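Local coordinates for protein fungal protease inhibitor-1 (Antheraea mylitta, PDB 3BT4) that inhibits trypsin, chymotrypsin and proteases of the fungi Aspergillus oryzae and Rhizopus oryzae, as a serine protease inhibitor, at residues 42-55 and 65-79. Sequence-based numbering, arbitrary orientation.
Sequences ACVTLLRERAACKT and SAVCQEPLKCLNGVC
T45, L46 and L47 pair in parallel with A66, V67 and C68, the two short strands diverging by 37°; beyond a type II turn from R48 to A51 the chain meets 65-79 again, from G77 to C79. The parallel ladder runs through S65 O to T45 N, T45 O to V67 N, V67 O to L47 N and L47 O to Q69 N. Around the turn, R50 N donates to C79 O at 2.7 Å and C79 N to A51 O at 2.9 Å, both almost straight. C53 N reaches G77 O from well above the carbonyl plane.

On one face of the parallel pair, L46 splits its methyls: CD2 lies 3.8 Å from V67 CG2, while the L46 and Q69 side chains cross at about a right angle, L46 CD1 lying 3.6 Å from Q69 NE2. L47 faces the other way with A66 and C68, its CB 3.7 Å from C79 SG. At the turn, L72 CD2 tucks against the backbone of E49, 3.4 Å from its N.

Two disulfides lie close together on the side of L47 and C68. C53 SG, set between its own backbone N and carbonyl carbon (chi1 50°), bonds to C74 SG with a C-S-S-C torsion of 96°, and also lies 3.8 Å from C68 SG, which is joined to C79. Two waters tie A66 O to K54, one through K54 O and the other through K54 N. E70 OE2, near L46, forms a salt bridge with R30 of strand 28-30.

With little helix, short strands and six disulfides, the fold probably depends strongly on its cross-links. Here C68-C79 ties edge strand 66-68 to the hairpin 73-80, while C53-C74 and the backbone bonds of R50, A51 and C53 tie the loop after strand 40-47 to it, which would be expected to limit movement of the hairpin.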
loop_
_atom_site.group_PDB
_atom_site.type_symbol
_atom_site.label_atom_id
_atom_site.label_comp_id
_atom_site.label_asym_id
_atom_site.label_seq_id
_atom_site.Cartn_x
_atom_site.Cartn_y
_atom_site.Cartn_z
ATOM N N ALA A 42 2.168 -5.732 5.243
ATOM C CA ALA A 42 2.135 -4.550 6.109
ATOM C C ALA A 42 0.915 -4.557 7.013
ATOM O O ALA A 42 -0.112 -5.145 6.680
ATOM C CB ALA A 42 2.132 -3.300 5.272
ATOM N N CYS A 43 1.034 -3.899 8.161
ATOM C CA CYS A 43 -0.126 -3.582 8.981
ATOM C C CYS A 43 -0.536 -2.171 8.568
ATOM O O CYS A 43 0.192 -1.207 8.806
ATOM C CB CYS A 43 0.217 -3.679 10.468
ATOM S SG CYS A 43 0.986 -5.312 10.908
ATOM N N VAL A 44 -1.674 -2.064 7.886
ATOM C CA VAL A 44 -2.069 -0.781 7.297
ATOM C C VAL A 44 -3.183 -0.040 8.055
ATOM O O VAL A 44 -4.032 -0.641 8.715
ATOM C CB VAL A 44 -2.400 -0.919 5.783
ATOM C CG1 VAL A 44 -1.278 -1.678 5.075
ATOM C CG2 VAL A 44 -3.704 -1.622 5.565
ATOM N N THR A 45 -3.132 1.284 7.955
ATOM C CA THR A 45 -4.166 2.169 8.457
ATOM C C THR A 45 -4.972 2.719 7.274
ATOM O O THR A 45 -4.414 3.067 6.246
ATOM C CB THR A 45 -3.507 3.297 9.281
ATOM O OG1 THR A 45 -2.949 2.716 10.468
ATOM C CG2 THR A 45 -4.505 4.419 9.667
ATOM N N LEU A 46 -6.296 2.786 7.410
ATOM C CA LEU A 46 -7.105 3.359 6.326
ATOM C C LEU A 46 -7.600 4.765 6.622
ATOM O O LEU A 46 -7.959 5.096 7.767
ATOM C CB LEU A 46 -8.263 2.437 5.909
ATOM C CG LEU A 46 -7.910 1.003 5.476
ATOM C CD1 LEU A 46 -9.159 0.212 5.133
ATOM C CD2 LEU A 46 -6.906 0.981 4.318
ATOM N N LEU A 47 -7.608 5.583 5.569
ATOM C CA LEU A 47 -7.971 6.992 5.665
ATOM C C LEU A 47 -9.276 7.295 4.950
ATOM O O LEU A 47 -9.630 6.657 3.958
ATOM C CB LEU A 47 -6.848 7.867 5.110
ATOM C CG LEU A 47 -5.411 7.553 5.554
ATOM C CD1 LEU A 47 -4.457 8.170 4.590
ATOM C CD2 LEU A 47 -5.109 8.018 6.956
ATOM N N ARG A 48 -9.989 8.278 5.486
ATOM C CA ARG A 48 -11.276 8.695 4.972
ATOM C C ARG A 48 -11.142 9.719 3.844
ATOM O O ARG A 48 -10.097 10.342 3.669
ATOM C CB ARG A 48 -12.102 9.316 6.105
ATOM C CG ARG A 48 -12.307 8.453 7.338
ATOM C CD ARG A 48 -13.309 7.385 7.066
ATOM N NE ARG A 48 -13.923 6.873 8.289
ATOM C CZ ARG A 48 -15.016 7.395 8.847
ATOM N NH1 ARG A 48 -15.605 8.460 8.304
ATOM N NH2 ARG A 48 -15.522 6.842 9.941
ATOM N N GLU A 49 -12.236 9.918 3.113
ATOM C CA GLU A 49 -12.308 10.944 2.082
ATOM C C GLU A 49 -11.945 12.330 2.620
ATOM O O GLU A 49 -12.448 12.751 3.663
ATOM C CB GLU A 49 -13.709 10.970 1.467
ATOM C CG GLU A 49 -13.799 11.881 0.262
ATOM C CD GLU A 49 -15.147 11.821 -0.456
ATOM O OE1 GLU A 49 -16.126 11.260 0.101
ATOM O OE2 GLU A 49 -15.216 12.363 -1.579
ATOM N N ARG A 50 -11.075 13.016 1.877
ATOM C CA ARG A 50 -10.585 14.375 2.176
ATOM C C ARG A 50 -9.368 14.394 3.082
ATOM O O ARG A 50 -8.604 15.357 3.054
ATOM C CB ARG A 50 -11.667 15.299 2.760
ATOM C CG ARG A 50 -12.851 15.547 1.869
ATOM C CD ARG A 50 -12.453 15.868 0.439
ATOM N NE ARG A 50 -13.605 15.652 -0.442
ATOM C CZ ARG A 50 -14.584 16.542 -0.649
ATOM N NH1 ARG A 50 -14.552 17.736 -0.053
ATOM N NH2 ARG A 50 -15.593 16.238 -1.460
ATOM N N ALA A 51 -9.196 13.348 3.892
ATOM C CA ALA A 51 -8.065 13.268 4.819
ATOM C C ALA A 51 -6.763 13.305 4.025
ATOM O O ALA A 51 -6.704 12.805 2.925
ATOM C CB ALA A 51 -8.147 12.024 5.667
ATOM N N ALA A 52 -5.744 13.949 4.584
ATOM C CA ALA A 52 -4.429 14.024 3.967
ATOM C C ALA A 52 -3.770 12.651 3.884
ATOM O O ALA A 52 -3.917 11.821 4.777
ATOM C CB ALA A 52 -3.538 14.998 4.738
ATOM N N CYS A 53 -3.039 12.427 2.800
ATOM C CA CYS A 53 -2.371 11.156 2.562
ATOM C C CYS A 53 -1.038 11.374 1.859
ATOM O O CYS A 53 -0.883 12.340 1.103
ATOM C CB CYS A 53 -3.241 10.268 1.680
ATOM S SG CYS A 53 -3.816 11.127 0.201
ATOM N N LYS A 54 -0.101 10.454 2.098
ATOM C CA LYS A 54 1.168 10.434 1.371
ATOM C C LYS A 54 1.036 9.559 0.139
ATOM O O LYS A 54 0.382 8.524 0.170
ATOM C CB LYS A 54 2.300 9.910 2.249
ATOM C CG LYS A 54 2.399 10.548 3.641
ATOM C CD LYS A 54 3.137 9.615 4.623
ATOM C CE LYS A 54 4.598 9.425 4.206
ATOM N NZ LYS A 54 5.489 8.851 5.284
ATOM N N THR A 55 1.677 9.976 -0.948
ATOM C CA THR A 55 1.581 9.268 -2.226
ATOM C C THR A 55 1.974 7.769 -2.105
ATOM O O THR A 55 2.974 7.398 -1.464
ATOM C CB THR A 55 2.430 9.968 -3.331
ATOM O OG1 THR A 55 3.796 10.020 -2.921
ATOM C CG2 THR A 55 1.973 11.371 -3.563
ATOM N N SER A 65 2.150 3.027 5.087
ATOM C CA SER A 65 1.229 2.088 5.719
ATOM C C SER A 65 -0.151 2.674 5.922
ATOM O O SER A 65 -1.097 1.960 6.221
ATOM C CB SER A 65 1.797 1.611 7.052
ATOM O OG SER A 65 2.941 0.811 6.799
ATOM N N ALA A 66 -0.264 3.981 5.767
ATOM C CA ALA A 66 -1.542 4.654 5.921
ATOM C C ALA A 66 -2.007 5.006 4.531
ATOM O O ALA A 66 -1.387 5.809 3.843
ATOM C CB ALA A 66 -1.395 5.904 6.788
ATOM N N VAL A 67 -3.096 4.386 4.112
ATOM C CA VAL A 67 -3.564 4.530 2.739
ATOM C C VAL A 67 -5.048 4.899 2.695
ATOM O O VAL A 67 -5.783 4.638 3.644
ATOM C CB VAL A 67 -3.233 3.261 1.880
ATOM C CG1 VAL A 67 -1.726 3.209 1.534
ATOM C CG2 VAL A 67 -3.694 1.980 2.570
ATOM N N CYS A 68 -5.483 5.529 1.616
ATOM C CA CYS A 68 -6.901 5.857 1.455
ATOM C C CYS A 68 -7.757 4.598 1.424
ATOM O O CYS A 68 -7.347 3.578 0.844
ATOM C CB CYS A 68 -7.123 6.673 0.175
ATOM S SG CYS A 68 -6.166 8.186 0.167
ATOM N N GLN A 69 -8.930 4.664 2.039
ATOM C CA GLN A 69 -9.818 3.508 2.073
ATOM C C GLN A 69 -10.457 3.305 0.698
ATOM O O GLN A 69 -11.234 4.145 0.233
ATOM C CB GLN A 69 -10.868 3.642 3.183
ATOM C CG GLN A 69 -11.689 2.373 3.447
ATOM C CD GLN A 69 -12.436 2.389 4.786
ATOM O OE1 GLN A 69 -12.877 3.440 5.266
ATOM N NE2 GLN A 69 -12.576 1.216 5.395
ATOM N N GLU A 70 -10.107 2.182 0.061
ATOM C CA GLU A 70 -10.587 1.814 -1.280
ATOM C C GLU A 70 -12.080 2.043 -1.439
ATOM O O GLU A 70 -12.840 1.739 -0.515
ATOM C CB GLU A 70 -10.235 0.351 -1.603
ATOM C CG GLU A 70 -8.775 0.119 -1.945
ATOM C CD GLU A 70 -7.889 -0.079 -0.717
ATOM O OE1 GLU A 70 -6.647 0.079 -0.844
ATOM O OE2 GLU A 70 -8.434 -0.384 0.367
ATOM N N PRO A 71 -12.517 2.567 -2.607
ATOM C CA PRO A 71 -11.777 2.880 -3.830
ATOM C C PRO A 71 -11.230 4.314 -3.900
ATOM O O PRO A 71 -10.914 4.805 -4.992
ATOM C CB PRO A 71 -12.836 2.674 -4.920
ATOM C CG PRO A 71 -14.129 3.005 -4.256
ATOM C CD PRO A 71 -13.945 2.888 -2.760
ATOM N N LEU A 72 -11.131 4.980 -2.750
ATOM C CA LEU A 72 -10.543 6.326 -2.665
ATOM C C LEU A 72 -9.098 6.287 -3.103
ATOM O O LEU A 72 -8.378 5.312 -2.816
ATOM C CB LEU A 72 -10.610 6.861 -1.229
ATOM C CG LEU A 72 -11.750 7.686 -0.626
ATOM C CD1 LEU A 72 -13.098 7.496 -1.255
ATOM C CD2 LEU A 72 -11.830 7.407 0.860
ATOM N N LYS A 73 -8.668 7.340 -3.805
ATOM C CA LYS A 73 -7.267 7.435 -4.217
ATOM C C LYS A 73 -6.609 8.692 -3.655
ATOM O O LYS A 73 -7.245 9.727 -3.531
ATOM C CB LYS A 73 -7.118 7.368 -5.757
ATOM C CG LYS A 73 -7.707 6.092 -6.466
ATOM C CD LYS A 73 -7.375 4.761 -5.737
ATOM C CE LYS A 73 -7.849 3.468 -6.466
ATOM N NZ LYS A 73 -9.273 3.458 -6.937
ATOM N N CYS A 74 -5.333 8.587 -3.315
ATOM C CA CYS A 74 -4.560 9.724 -2.865
ATOM C C CYS A 74 -4.136 10.607 -4.031
ATOM O O CYS A 74 -3.115 10.358 -4.677
ATOM C CB CYS A 74 -3.327 9.268 -2.089
ATOM S SG CYS A 74 -2.498 10.613 -1.276
ATOM N N LEU A 75 -4.926 11.649 -4.278
ATOM C CA LEU A 75 -4.644 12.601 -5.336
ATOM C C LEU A 75 -4.481 13.978 -4.742
ATOM O O LEU A 75 -5.311 14.422 -3.942
ATOM C CB LEU A 75 -5.772 12.622 -6.372
ATOM C CG LEU A 75 -5.968 11.383 -7.255
ATOM C CD1 LEU A 75 -7.141 11.586 -8.190
ATOM C CD2 LEU A 75 -4.698 11.079 -8.050
ATOM N N ASN A 76 -3.421 14.663 -5.159
ATOM C CA ASN A 76 -3.112 16.014 -4.673
ATOM C C ASN A 76 -2.910 16.041 -3.150
ATOM O O ASN A 76 -3.083 17.072 -2.497
ATOM C CB ASN A 76 -4.172 17.030 -5.149
ATOM C CG ASN A 76 -4.329 17.065 -6.698
ATOM O OD1 ASN A 76 -5.320 17.571 -7.220
ATOM N ND2 ASN A 76 -3.349 16.529 -7.418
ATOM N N GLY A 77 -2.542 14.883 -2.598
ATOM C CA GLY A 77 -2.229 14.747 -1.163
ATOM C C GLY A 77 -3.458 14.598 -0.283
ATOM O O GLY A 77 -3.376 14.759 0.920
ATOM N N VAL A 78 -4.584 14.255 -0.898
ATOM C CA VAL A 78 -5.876 14.166 -0.246
ATOM C C VAL A 78 -6.565 12.871 -0.733
ATOM O O VAL A 78 -6.519 12.551 -1.922
ATOM C CB VAL A 78 -6.707 15.453 -0.601
ATOM C CG1 VAL A 78 -8.188 15.217 -0.569
ATOM C CG2 VAL A 78 -6.335 16.611 0.315
ATOM N N CYS A 79 -7.171 12.108 0.173
ATOM C CA CYS A 79 -8.004 10.962 -0.243
ATOM C C CYS A 79 -9.245 11.414 -1.023
ATOM O O CYS A 79 -10.170 12.005 -0.470
ATOM C CB CYS A 79 -8.387 10.086 0.946
ATOM S SG CYS A 79 -6.979 9.267 1.721
HETATM O O HOH W 1 -1.675 7.034 1.256
HETATM O O HOH W 2 -0.450 8.609 4.216
#